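Local coordinates for protein alkaline phosphatase D (Bacillus subtilis, PDB 2YEQ) that hydrolyses phosphate esters, acting as a phosphodiesterase and alkaline phosphatase, at an active site that holds iron and calcium, at residues D151-Y156 with D210-N215; S123-E128 with V146-D151; V206-H211 with A237-Y242. One frame throughout, in Å; residues are numbered along the deposited sequence.

Overall arrangement
Contacts 1 and 2 supply ligands of the iron and calcium site in a calcineurin-type phosphatase domain, and contact 3 backs one of their loops, its Trp208 side chain about 11 Å from the iron. Contacts 1 and 2, centres about 9 Å apart, are joined through Asp151: its backbone ties the two loops of contact 2, and its carboxylate bridges iron and calcium and, in contact 1, faces the 210-215 loop. Contact 3, its centre about 8 Å from that of contact 1, shares Asp210 and His211 and fastens the same loop to helix 228-245. Contacts 2 and 3 meet where His148 O lies 2.9 Å from Thr207 N, a probable hydrogen bond at the ends of neighbouring parallel strands.

Contact 1 (D151-Y156 with D210-N215); sequences DYIYEY and DHEVEN. With FE (Fe (III) ion), chain B; CA (calcium ion), chain C; CA (calcium ion), chain D; NA (sodium ion), chain E.
The imidazole of His211 lies with one face against the Tyr154 ring, and its edge meets Glu155, Tyr156 and Asp151, where two metal-binding loops of the calcineurin-like phosphatase fold come together. The Tyr154 and His211 planes are 31° apart, so the pair is oblique, with Tyr154 CD2 above the centre of the imidazole and His211 CB making a CH-pi contact over the phenol face. A tyrosine suits this place because its ring packs on the histidine while its OH, also hydrogen-bonded to Ser412, reaches iron at 2.0 Å.

At the edge, His211 ND1 donates to the syn lone pair of Glu155 OE1 at 2.6 Å, nearly straight and in the ring plane, which fixes the rotation of the imidazole. Glu155 can reach it because its chain bends sharply at CG (chi2 -88°); its other oxygen, OE2, takes Asn215 N from above the carboxylate plane at 2.8 Å. Tyr156 OH lies at the same edge, beside His211 CE1.

Asp151 joins metals and loops. OD2 bridges iron and one calcium, and OD1 accepts His211 N. Asp210 OD1 is on that calcium too; the close carboxylates probably tolerate each other as ligands of one calcium. Asp210 OD2 and Asn215 OD1 share the second calcium with Asn216, the Asn215 amide having a further polar partner in Glu223, while Cys124 and His382 add to the iron site.

Glu212, buried and also bonded to Asp209, grips the backbone of the 151-156 loop: OE1 accepts Asp151 N, and OE2 takes Tyr152 N at 3.0 Å, from well above the carboxylate plane.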
loop_
_atom_site.group_PDB
_atom_site.type_symbol
_atom_site.label_atom_id
_atom_site.label_comp_id
_atom_site.label_asym_id
_atom_site.label_seq_id
_atom_site.Cartn_x
_atom_site.Cartn_y
_atom_site.Cartn_z
ATOM N N ASP A 151 3.725 -3.569 2.036
ATOM C CA ASP A 151 4.103 -4.921 1.768
ATOM C C ASP A 151 4.058 -5.161 0.254
ATOM O O ASP A 151 3.538 -6.156 -0.213
ATOM C CB ASP A 151 3.246 -5.919 2.530
ATOM C CG ASP A 151 3.451 -5.865 4.050
ATOM O OD1 ASP A 151 4.206 -5.012 4.539
ATOM O OD2 ASP A 151 2.778 -6.682 4.750
ATOM N N TYR A 152 4.625 -4.213 -0.481
ATOM C CA TYR A 152 4.829 -4.361 -1.915
ATOM C C TYR A 152 5.835 -5.464 -2.245
ATOM O O TYR A 152 5.698 -6.123 -3.284
ATOM C CB TYR A 152 5.284 -3.043 -2.493
ATOM C CG TYR A 152 5.312 -2.969 -3.997
ATOM C CD1 TYR A 152 6.373 -3.502 -4.718
ATOM C CD2 TYR A 152 4.295 -2.318 -4.705
ATOM C CE1 TYR A 152 6.420 -3.410 -6.118
ATOM C CE2 TYR A 152 4.336 -2.222 -6.121
ATOM C CZ TYR A 152 5.406 -2.775 -6.810
ATOM O OH TYR A 152 5.461 -2.694 -8.180
ATOM N N ILE A 153 6.859 -5.634 -1.396
ATOM C CA ILE A 153 7.693 -6.839 -1.394
ATOM C C ILE A 153 7.694 -7.441 -0.002
ATOM O O ILE A 153 7.280 -6.773 0.943
ATOM C CB ILE A 153 9.169 -6.562 -1.783
ATOM C CG1 ILE A 153 9.845 -5.632 -0.756
ATOM C CG2 ILE A 153 9.262 -5.984 -3.205
ATOM C CD1 ILE A 153 11.389 -5.641 -0.827
ATOM N N TYR A 154 8.115 -8.708 0.098
ATOM C CA TYR A 154 8.406 -9.364 1.365
ATOM C C TYR A 154 9.895 -9.753 1.320
ATOM O O TYR A 154 10.460 -9.948 0.230
ATOM C CB TYR A 154 7.520 -10.597 1.614
ATOM C CG TYR A 154 6.080 -10.244 1.960
ATOM C CD1 TYR A 154 5.230 -9.665 1.000
ATOM C CD2 TYR A 154 5.589 -10.432 3.241
ATOM C CE1 TYR A 154 3.928 -9.313 1.301
ATOM C CE2 TYR A 154 4.268 -10.087 3.571
ATOM C CZ TYR A 154 3.450 -9.507 2.599
ATOM O OH TYR A 154 2.157 -9.178 2.885
ATOM N N GLU A 155 10.490 -9.880 2.499
ATOM C CA GLU A 155 11.945 -9.988 2.658
ATOM C C GLU A 155 12.478 -11.391 2.805
ATOM O O GLU A 155 13.705 -11.611 2.768
ATOM C CB GLU A 155 12.374 -9.136 3.862
ATOM C CG GLU A 155 12.166 -9.814 5.243
ATOM C CD GLU A 155 10.776 -9.585 5.830
ATOM O OE1 GLU A 155 9.857 -9.181 5.072
ATOM O OE2 GLU A 155 10.588 -9.847 7.047
ATOM N N TYR A 156 11.580 -12.349 2.990
ATOM C CA TYR A 156 11.941 -13.700 3.361
ATOM C C TYR A 156 12.756 -14.471 2.319
ATOM O O TYR A 156 12.771 -14.128 1.140
ATOM C CB TYR A 156 10.690 -14.505 3.688
ATOM C CG TYR A 156 9.929 -13.957 4.875
ATOM C CD1 TYR A 156 10.415 -14.126 6.163
ATOM C CD2 TYR A 156 8.737 -13.252 4.709
ATOM C CE1 TYR A 156 9.739 -13.615 7.254
ATOM C CE2 TYR A 156 8.061 -12.728 5.786
ATOM C CZ TYR A 156 8.570 -12.893 7.052
ATOM O OH TYR A 156 7.897 -12.374 8.127
ATOM N N ASP A 210 5.785 -2.666 6.626
ATOM C CA ASP A 210 6.992 -3.266 7.256
ATOM C C ASP A 210 7.831 -4.104 6.321
ATOM O O ASP A 210 9.059 -4.037 6.385
ATOM C CB ASP A 210 6.685 -4.077 8.531
ATOM C CG ASP A 210 5.556 -5.062 8.376
ATOM O OD1 ASP A 210 4.692 -4.880 7.466
ATOM O OD2 ASP A 210 5.506 -6.035 9.167
ATOM N N HIS A 211 7.182 -4.886 5.451
ATOM C CA HIS A 211 7.889 -5.882 4.682
ATOM C C HIS A 211 8.750 -5.355 3.544
ATOM O O HIS A 211 9.566 -6.108 3.003
ATOM C CB HIS A 211 6.952 -6.972 4.220
ATOM C CG HIS A 211 6.554 -7.929 5.301
ATOM N ND1 HIS A 211 7.431 -8.843 5.853
ATOM C CD2 HIS A 211 5.352 -8.157 5.886
ATOM C CE1 HIS A 211 6.778 -9.602 6.719
ATOM N NE2 HIS A 211 5.520 -9.193 6.773
ATOM N N GLU A 212 8.630 -4.066 3.218
ATOM C CA GLU A 212 9.611 -3.431 2.358
ATOM C C GLU A 212 11.023 -3.404 3.018
ATOM O O GLU A 212 12.010 -3.171 2.323
ATOM C CB GLU A 212 9.194 -2.012 2.052
ATOM C CG GLU A 212 8.122 -1.946 0.960
ATOM C CD GLU A 212 6.668 -1.969 1.450
ATOM O OE1 GLU A 212 6.361 -2.295 2.631
ATOM O OE2 GLU A 212 5.795 -1.668 0.579
ATOM N N VAL A 213 11.079 -3.570 4.350
ATOM C CA VAL A 213 12.357 -3.726 5.078
ATOM C C VAL A 213 12.410 -5.057 5.768
ATOM O O VAL A 213 13.145 -5.956 5.346
ATOM C CB VAL A 213 12.628 -2.595 6.068
ATOM C CG1 VAL A 213 14.132 -2.696 6.564
ATOM C CG2 VAL A 213 12.342 -1.236 5.448
ATOM N N GLU A 214 11.636 -5.202 6.838
ATOM C CA GLU A 214 11.585 -6.453 7.573
ATOM C C GLU A 214 10.345 -6.460 8.436
ATOM O O GLU A 214 9.942 -5.412 8.938
ATOM C CB GLU A 214 12.839 -6.668 8.474
ATOM C CG GLU A 214 12.825 -8.077 9.146
ATOM C CD GLU A 214 13.964 -8.355 10.180
ATOM O OE1 GLU A 214 14.342 -7.409 10.896
ATOM O OE2 GLU A 214 14.409 -9.547 10.279
ATOM N N ASN A 215 9.786 -7.646 8.649
ATOM C CA ASN A 215 8.581 -7.802 9.466
ATOM C C ASN A 215 8.594 -7.042 10.804
ATOM O O ASN A 215 9.522 -7.205 11.626
ATOM C CB ASN A 215 8.326 -9.279 9.787
ATOM C CG ASN A 215 6.942 -9.513 10.390
ATOM O OD1 ASN A 215 5.922 -9.115 9.800
ATOM N ND2 ASN A 215 6.898 -10.170 11.558
HETATM FE FE FE B . 1.319 -8.229 4.427
HETATM CA CA CA C . 2.455 -5.333 6.850
HETATM CA CA CA D . 4.061 -7.666 9.847
HETATM NA NA NA E . 14.134 -11.718 9.530
HETATM O O HOH W 1 12.088 -11.524 8.612
HETATM O O HOH W 2 16.108 -11.892 10.509
HETATM O O HOH W 3 13.050 -11.796 11.542
HETATM O O HOH W 4 1.076 -4.255 4.967
HETATM O O HOH W 5 2.752 -9.361 10.468
#

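Contact 2 (S123-E128 with V146-D151); sequences SCQQYE and VFHLGD. With FE (Fe (III) ion), chain B; CA (calcium ion), chain C.
Cys124 and Asp151 bring two loops of the calcineurin-like core to the same iron, Cys124 SG at 2.5 Å and Asp151 OD2 at 2.1 Å. Their backbones are packed tightly alongside. Cys124 N donates to Gly150 O at 2.9 Å, in the carbonyl plane, and Gln125 N reaches Asp151 O at 3.3 Å, so the loops are clamped behind their ligands. With SG anti to the carbonyl carbon (chi1 -63°), the soft sulfur ligand swings to the metal and sits 3.4 Å from OD2 of Asp151, whose OD1 is held by His211 N. Gly150 suits its place: at its backbone angles a CB would collide with the preceding carbonyl oxygen.

Beside this clamp, His148 lies with Ser123 N over one face. Its NE2 donates to Gln125 OE1 at 3.0 Å from above the amide's carbonyl plane, the amide and imidazole planes being 77° apart, while ND1 accepts Gly150 N. Both ring nitrogens thus hold buried backbone and amide groups. Gln125 OE1 is also bonded to Tyr135, and its NE2 to Tyr152 O.

The side toward Leu149 is looser, Ser123 CB lying 4.3 Å from Leu149 CB, and beyond Gln125 the contact ends as the chain leads to partly exposed Tyr127.

The 123-128 loop follows strand 117-122 and precedes helix 133-138; strand 145-148, which ends at His148, runs parallel between strands 117-122 and 203-206.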
loop_
_atom_site.group_PDB
_atom_site.type_symbol
_atom_site.label_atom_id
_atom_site.label_comp_id
_atom_site.label_asym_id
_atom_site.label_seq_id
_atom_site.Cartn_x
_atom_site.Cartn_y
_atom_site.Cartn_z
ATOM N N SER A 123 -2.627 -3.738 -1.156
ATOM C CA SER A 123 -1.484 -4.006 -0.276
ATOM C C SER A 123 -1.182 -5.475 -0.308
ATOM O O SER A 123 -1.993 -6.272 -0.785
ATOM C CB SER A 123 -1.835 -3.579 1.157
ATOM O OG SER A 123 -2.848 -4.407 1.676
ATOM N N CYS A 124 -0.010 -5.854 0.210
ATOM C CA CYS A 124 0.258 -7.233 0.642
ATOM C C CYS A 124 0.224 -8.287 -0.480
ATOM O O CYS A 124 -0.727 -9.090 -0.648
ATOM C CB CYS A 124 -0.621 -7.626 1.842
ATOM S SG CYS A 124 -0.303 -6.625 3.383
ATOM N N GLN A 125 1.329 -8.328 -1.209
ATOM C CA GLN A 125 1.434 -9.158 -2.401
ATOM C C GLN A 125 2.557 -10.198 -2.331
ATOM O O GLN A 125 3.348 -10.316 -3.264
ATOM C CB GLN A 125 1.586 -8.268 -3.635
ATOM C CG GLN A 125 2.735 -7.274 -3.620
ATOM C CD GLN A 125 2.506 -6.124 -4.532
ATOM O OE1 GLN A 125 1.363 -5.657 -4.696
ATOM N NE2 GLN A 125 3.586 -5.611 -5.120
ATOM N N GLN A 126 2.569 -10.979 -1.258
ATOM C CA GLN A 126 3.587 -12.011 -1.052
ATOM C C GLN A 126 3.660 -12.848 -2.349
ATOM O O GLN A 126 2.723 -13.538 -2.708
ATOM C CB GLN A 126 3.251 -12.901 0.147
ATOM C CG GLN A 126 4.419 -13.251 1.077
ATOM C CD GLN A 126 5.416 -14.267 0.482
ATOM O OE1 GLN A 126 5.666 -14.246 -0.697
ATOM N NE2 GLN A 126 5.982 -15.156 1.323
ATOM N N TYR A 127 4.786 -12.757 -3.042
ATOM C CA TYR A 127 4.975 -13.388 -4.356
ATOM C C TYR A 127 4.782 -14.878 -4.313
ATOM O O TYR A 127 4.242 -15.494 -5.265
ATOM C CB TYR A 127 6.371 -13.031 -4.871
ATOM C CG TYR A 127 6.786 -13.540 -6.239
ATOM C CD1 TYR A 127 6.505 -12.798 -7.399
ATOM C CD2 TYR A 127 7.503 -14.716 -6.373
ATOM C CE1 TYR A 127 6.922 -13.241 -8.640
ATOM C CE2 TYR A 127 7.911 -15.167 -7.619
ATOM C CZ TYR A 127 7.619 -14.434 -8.739
ATOM O OH TYR A 127 8.019 -14.892 -9.980
ATOM N N GLU A 128 5.179 -15.471 -3.197
ATOM C CA GLU A 128 5.138 -16.920 -3.074
ATOM C C GLU A 128 3.728 -17.458 -2.830
ATOM O O GLU A 128 3.467 -18.649 -3.074
ATOM C CB GLU A 128 6.007 -17.371 -1.897
ATOM C CG GLU A 128 7.462 -16.901 -1.953
ATOM C CD GLU A 128 8.261 -17.460 -0.768
ATOM O OE1 GLU A 128 7.811 -17.297 0.424
ATOM O OE2 GLU A 128 9.293 -18.113 -1.038
ATOM N N VAL A 146 -4.132 4.807 -8.461
ATOM C CA VAL A 146 -4.018 3.654 -7.604
ATOM C C VAL A 146 -3.147 4.046 -6.396
ATOM O O VAL A 146 -2.158 4.783 -6.554
ATOM C CB VAL A 146 -3.363 2.470 -8.345
ATOM C CG1 VAL A 146 -3.032 1.329 -7.399
ATOM C CG2 VAL A 146 -4.295 1.977 -9.453
ATOM N N PHE A 147 -3.540 3.557 -5.216
ATOM C CA PHE A 147 -2.723 3.629 -3.992
ATOM C C PHE A 147 -2.192 2.265 -3.620
ATOM O O PHE A 147 -2.905 1.270 -3.655
ATOM C CB PHE A 147 -3.564 4.097 -2.782
ATOM C CG PHE A 147 -3.958 5.531 -2.835
ATOM C CD1 PHE A 147 -3.113 6.510 -2.372
ATOM C CD2 PHE A 147 -5.211 5.909 -3.319
ATOM C CE1 PHE A 147 -3.472 7.836 -2.406
ATOM C CE2 PHE A 147 -5.585 7.256 -3.348
ATOM C CZ PHE A 147 -4.712 8.211 -2.894
ATOM N N HIS A 148 -0.917 2.196 -3.259
ATOM C CA HIS A 148 -0.403 1.002 -2.637
ATOM C C HIS A 148 -0.051 1.355 -1.189
ATOM O O HIS A 148 0.591 2.365 -0.927
ATOM C CB HIS A 148 0.785 0.423 -3.402
ATOM C CG HIS A 148 1.017 -1.018 -3.099
ATOM N ND1 HIS A 148 1.619 -1.438 -1.935
ATOM C CD2 HIS A 148 0.694 -2.134 -3.780
ATOM C CE1 HIS A 148 1.650 -2.757 -1.915
ATOM N NE2 HIS A 148 1.095 -3.207 -3.025
ATOM N N LEU A 149 -0.517 0.530 -0.261
ATOM C CA LEU A 149 -0.458 0.849 1.174
ATOM C C LEU A 149 0.537 -0.010 1.957
ATOM O O LEU A 149 0.544 0.031 3.195
ATOM C CB LEU A 149 -1.835 0.693 1.815
ATOM C CG LEU A 149 -2.947 1.559 1.204
ATOM C CD1 LEU A 149 -4.258 1.338 1.991
ATOM C CD2 LEU A 149 -2.567 3.025 1.127
ATOM N N GLY A 150 1.329 -0.816 1.251
ATOM C CA GLY A 150 2.511 -1.499 1.864
ATOM C C GLY A 150 2.605 -2.984 1.582
ATOM O O GLY A 150 1.690 -3.591 1.018
ATOM N N ASP A 151 3.725 -3.569 2.036
ATOM C CA ASP A 151 4.103 -4.921 1.768
ATOM C C ASP A 151 4.058 -5.161 0.254
ATOM O O ASP A 151 3.538 -6.156 -0.213
ATOM C CB ASP A 151 3.246 -5.919 2.530
ATOM C CG ASP A 151 3.451 -5.865 4.050
ATOM O OD1 ASP A 151 4.206 -5.012 4.539
ATOM O OD2 ASP A 151 2.778 -6.682 4.750
HETATM FE FE FE B . 1.319 -8.229 4.427
HETATM CA CA CA C . 2.455 -5.333 6.850
HETATM O O HOH W 4 1.076 -4.255 4.967
#

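Contact 3 (V206-H211 with A237-Y242); sequences VTWDDH and AAYQAY. With CA (calcium ion), chain C; CA (calcium ion), chain D; EDO (1,2-ethanediol), chain F.
Trp208 reaches from the segment that follows strand 203-206 to the helix 228-245 and meets two tyrosines one helical turn apart, Tyr239 and Tyr242. With Tyr239 it forms an offset stack: the planes are 13° apart, the centroid of the indole six-membered ring is 4.0 Å from that of the Tyr239 ring, and Trp208 CH2 lies over the middle of the phenol. With Tyr242 the meeting is edge-to-face, the planes at 60°, as the indole edge turns toward the phenol face and Trp208 CE3 comes within 3.4 Å of Tyr242 CD2. A tryptophan suits this place because a broad, flat, fused indole can offer a face to one tyrosine and an edge to the other.

The torsions set this up. Tyr242 has CG anti to its own backbone N (chi1 -171°), which carries the phenol from the helix across to the loop, where its OH reaches past Trp208 to Val206. Val206 CG2 touches that oxygen at 3.4 Å, a small branched side chain filling the place beside the phenol. Water 6 ties the polar end to the backbone: it accepts from Tyr242 OH at 2.5 Å and donates to Thr207 O at 2.9 Å.

Farther out, Trp208 NE1 is bonded to Asp277, Tyr239 OH to Tyr217, and Thr207 OG1 to Leu276 O. Tyr182 of helix 179-190 packs on Ala238 and Ala241, whose small side chains probably allow the close approach. Immediately after Trp208, Asp209 OD2 binds calcium at 2.3 Å, and Asp209 OD1 forms a salt bridge with Arg279.

The chemistry is therefore chiefly aromatic and apolar, with one water-bridged polar link: it anchors the loop to the helix by ring packing, one residue away from a calcium ligand.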
loop_
_atom_site.group_PDB
_atom_site.type_symbol
_atom_site.label_atom_id
_atom_site.label_comp_id
_atom_site.label_asym_id
_atom_site.label_seq_id
_atom_site.Cartn_x
_atom_site.Cartn_y
_atom_site.Cartn_z
ATOM N N VAL A 206 2.291 5.500 -3.835
ATOM C CA VAL A 206 2.704 4.390 -2.989
ATOM C C VAL A 206 3.157 4.877 -1.605
ATOM O O VAL A 206 3.712 5.971 -1.462
ATOM C CB VAL A 206 3.858 3.573 -3.675
ATOM C CG1 VAL A 206 3.375 2.994 -5.033
ATOM C CG2 VAL A 206 5.094 4.464 -3.887
ATOM N N THR A 207 2.922 4.035 -0.601
ATOM C CA THR A 207 3.548 4.184 0.708
ATOM C C THR A 207 3.820 2.801 1.227
ATOM O O THR A 207 3.160 1.849 0.809
ATOM C CB THR A 207 2.691 5.016 1.681
ATOM O OG1 THR A 207 3.435 5.224 2.879
ATOM C CG2 THR A 207 1.296 4.334 1.964
ATOM N N TRP A 208 4.830 2.650 2.083
ATOM C CA TRP A 208 5.303 1.308 2.456
ATOM C C TRP A 208 4.718 0.915 3.797
ATOM O O TRP A 208 4.197 1.758 4.509
ATOM C CB TRP A 208 6.843 1.272 2.534
ATOM C CG TRP A 208 7.474 2.370 3.306
ATOM C CD1 TRP A 208 7.053 2.909 4.489
ATOM C CD2 TRP A 208 8.672 3.070 2.949
ATOM N NE1 TRP A 208 7.918 3.912 4.880
ATOM C CE2 TRP A 208 8.919 4.025 3.957
ATOM C CE3 TRP A 208 9.572 2.966 1.884
ATOM C CZ2 TRP A 208 10.010 4.887 3.917
ATOM C CZ3 TRP A 208 10.650 3.822 1.837
ATOM C CH2 TRP A 208 10.871 4.772 2.861
ATOM N N ASP A 209 4.824 -0.356 4.134
ATOM C CA ASP A 209 4.597 -0.821 5.497
ATOM C C ASP A 209 5.882 -1.528 5.953
ATOM O O ASP A 209 6.976 -1.016 5.671
ATOM C CB ASP A 209 3.347 -1.713 5.629
ATOM C CG ASP A 209 2.939 -1.943 7.098
ATOM O OD1 ASP A 209 3.082 -0.993 7.924
ATOM O OD2 ASP A 209 2.518 -3.110 7.428
ATOM N N ASP A 210 5.785 -2.666 6.626
ATOM C CA ASP A 210 6.992 -3.266 7.256
ATOM C C ASP A 210 7.831 -4.104 6.321
ATOM O O ASP A 210 9.059 -4.037 6.385
ATOM C CB ASP A 210 6.685 -4.077 8.531
ATOM C CG ASP A 210 5.556 -5.062 8.376
ATOM O OD1 ASP A 210 4.692 -4.880 7.466
ATOM O OD2 ASP A 210 5.506 -6.035 9.167
ATOM N N HIS A 211 7.182 -4.886 5.451
ATOM C CA HIS A 211 7.889 -5.882 4.682
ATOM C C HIS A 211 8.750 -5.355 3.544
ATOM O O HIS A 211 9.566 -6.108 3.003
ATOM C CB HIS A 211 6.952 -6.972 4.220
ATOM C CG HIS A 211 6.554 -7.929 5.301
ATOM N ND1 HIS A 211 7.431 -8.843 5.853
ATOM C CD2 HIS A 211 5.352 -8.157 5.886
ATOM C CE1 HIS A 211 6.778 -9.602 6.719
ATOM N NE2 HIS A 211 5.520 -9.193 6.773
ATOM N N ALA A 237 19.534 0.369 2.873
ATOM C CA ALA A 237 19.517 -0.448 1.655
ATOM C C ALA A 237 18.081 -0.604 1.105
ATOM O O ALA A 237 17.851 -0.420 -0.088
ATOM C CB ALA A 237 20.110 -1.800 1.927
ATOM N N ALA A 238 17.146 -0.949 1.990
ATOM C CA ALA A 238 15.733 -1.142 1.638
ATOM C C ALA A 238 15.087 0.119 1.114
ATOM O O ALA A 238 14.355 0.086 0.126
ATOM C CB ALA A 238 14.955 -1.654 2.847
ATOM N N TYR A 239 15.330 1.237 1.789
ATOM C CA TYR A 239 14.768 2.509 1.356
ATOM C C TYR A 239 15.306 2.961 0.001
ATOM O O TYR A 239 14.532 3.487 -0.828
ATOM C CB TYR A 239 14.979 3.605 2.405
ATOM C CG TYR A 239 14.084 3.555 3.640
ATOM C CD1 TYR A 239 13.182 2.528 3.853
ATOM C CD2 TYR A 239 14.137 4.574 4.581
ATOM C CE1 TYR A 239 12.344 2.514 4.995
ATOM C CE2 TYR A 239 13.318 4.580 5.702
ATOM C CZ TYR A 239 12.440 3.548 5.915
ATOM O OH TYR A 239 11.623 3.539 7.031
ATOM N N GLN A 240 16.614 2.780 -0.229
ATOM C CA GLN A 240 17.213 3.108 -1.524
ATOM C C GLN A 240 16.581 2.250 -2.642
ATOM O O GLN A 240 16.194 2.784 -3.677
ATOM C CB GLN A 240 18.748 2.924 -1.538
ATOM C CG GLN A 240 19.353 3.373 -2.893
ATOM C CD GLN A 240 20.883 3.518 -2.906
ATOM O OE1 GLN A 240 21.521 3.844 -1.892
ATOM N NE2 GLN A 240 21.468 3.330 -4.085
ATOM N N ALA A 241 16.484 0.948 -2.427
ATOM C CA ALA A 241 15.902 0.028 -3.425
ATOM C C ALA A 241 14.442 0.376 -3.713
ATOM O O ALA A 241 13.984 0.264 -4.865
ATOM C CB ALA A 241 15.994 -1.399 -2.983
ATOM N N TYR A 242 13.723 0.824 -2.682
ATOM C CA TYR A 242 12.329 1.240 -2.850
ATOM C C TYR A 242 12.248 2.470 -3.738
ATOM O O TYR A 242 11.517 2.487 -4.718
ATOM C CB TYR A 242 11.706 1.518 -1.488
ATOM C CG TYR A 242 10.215 1.757 -1.488
ATOM C CD1 TYR A 242 9.331 0.708 -1.388
ATOM C CD2 TYR A 242 9.702 3.044 -1.520
ATOM C CE1 TYR A 242 7.938 0.931 -1.377
ATOM C CE2 TYR A 242 8.327 3.276 -1.478
ATOM C CZ TYR A 242 7.465 2.219 -1.395
ATOM O OH TYR A 242 6.111 2.469 -1.342
HETATM CA CA CA C . 2.455 -5.333 6.850
HETATM CA CA CA D . 4.061 -7.666 9.847
HETATM C C1 EDO F . 22.154 7.474 0.885
HETATM O O1 EDO F . 23.078 8.482 0.486
HETATM C C2 EDO F . 22.036 6.371 -0.165
HETATM O O2 EDO F . 20.712 5.837 -0.190
HETATM O O HOH W 6 4.704 0.383 -1.124
HETATM O O HOH W 4 1.076 -4.255 4.967
HETATM O O HOH W 5 2.752 -9.361 10.468
HETATM O O HOH W 7 2.426 -6.062 10.420
#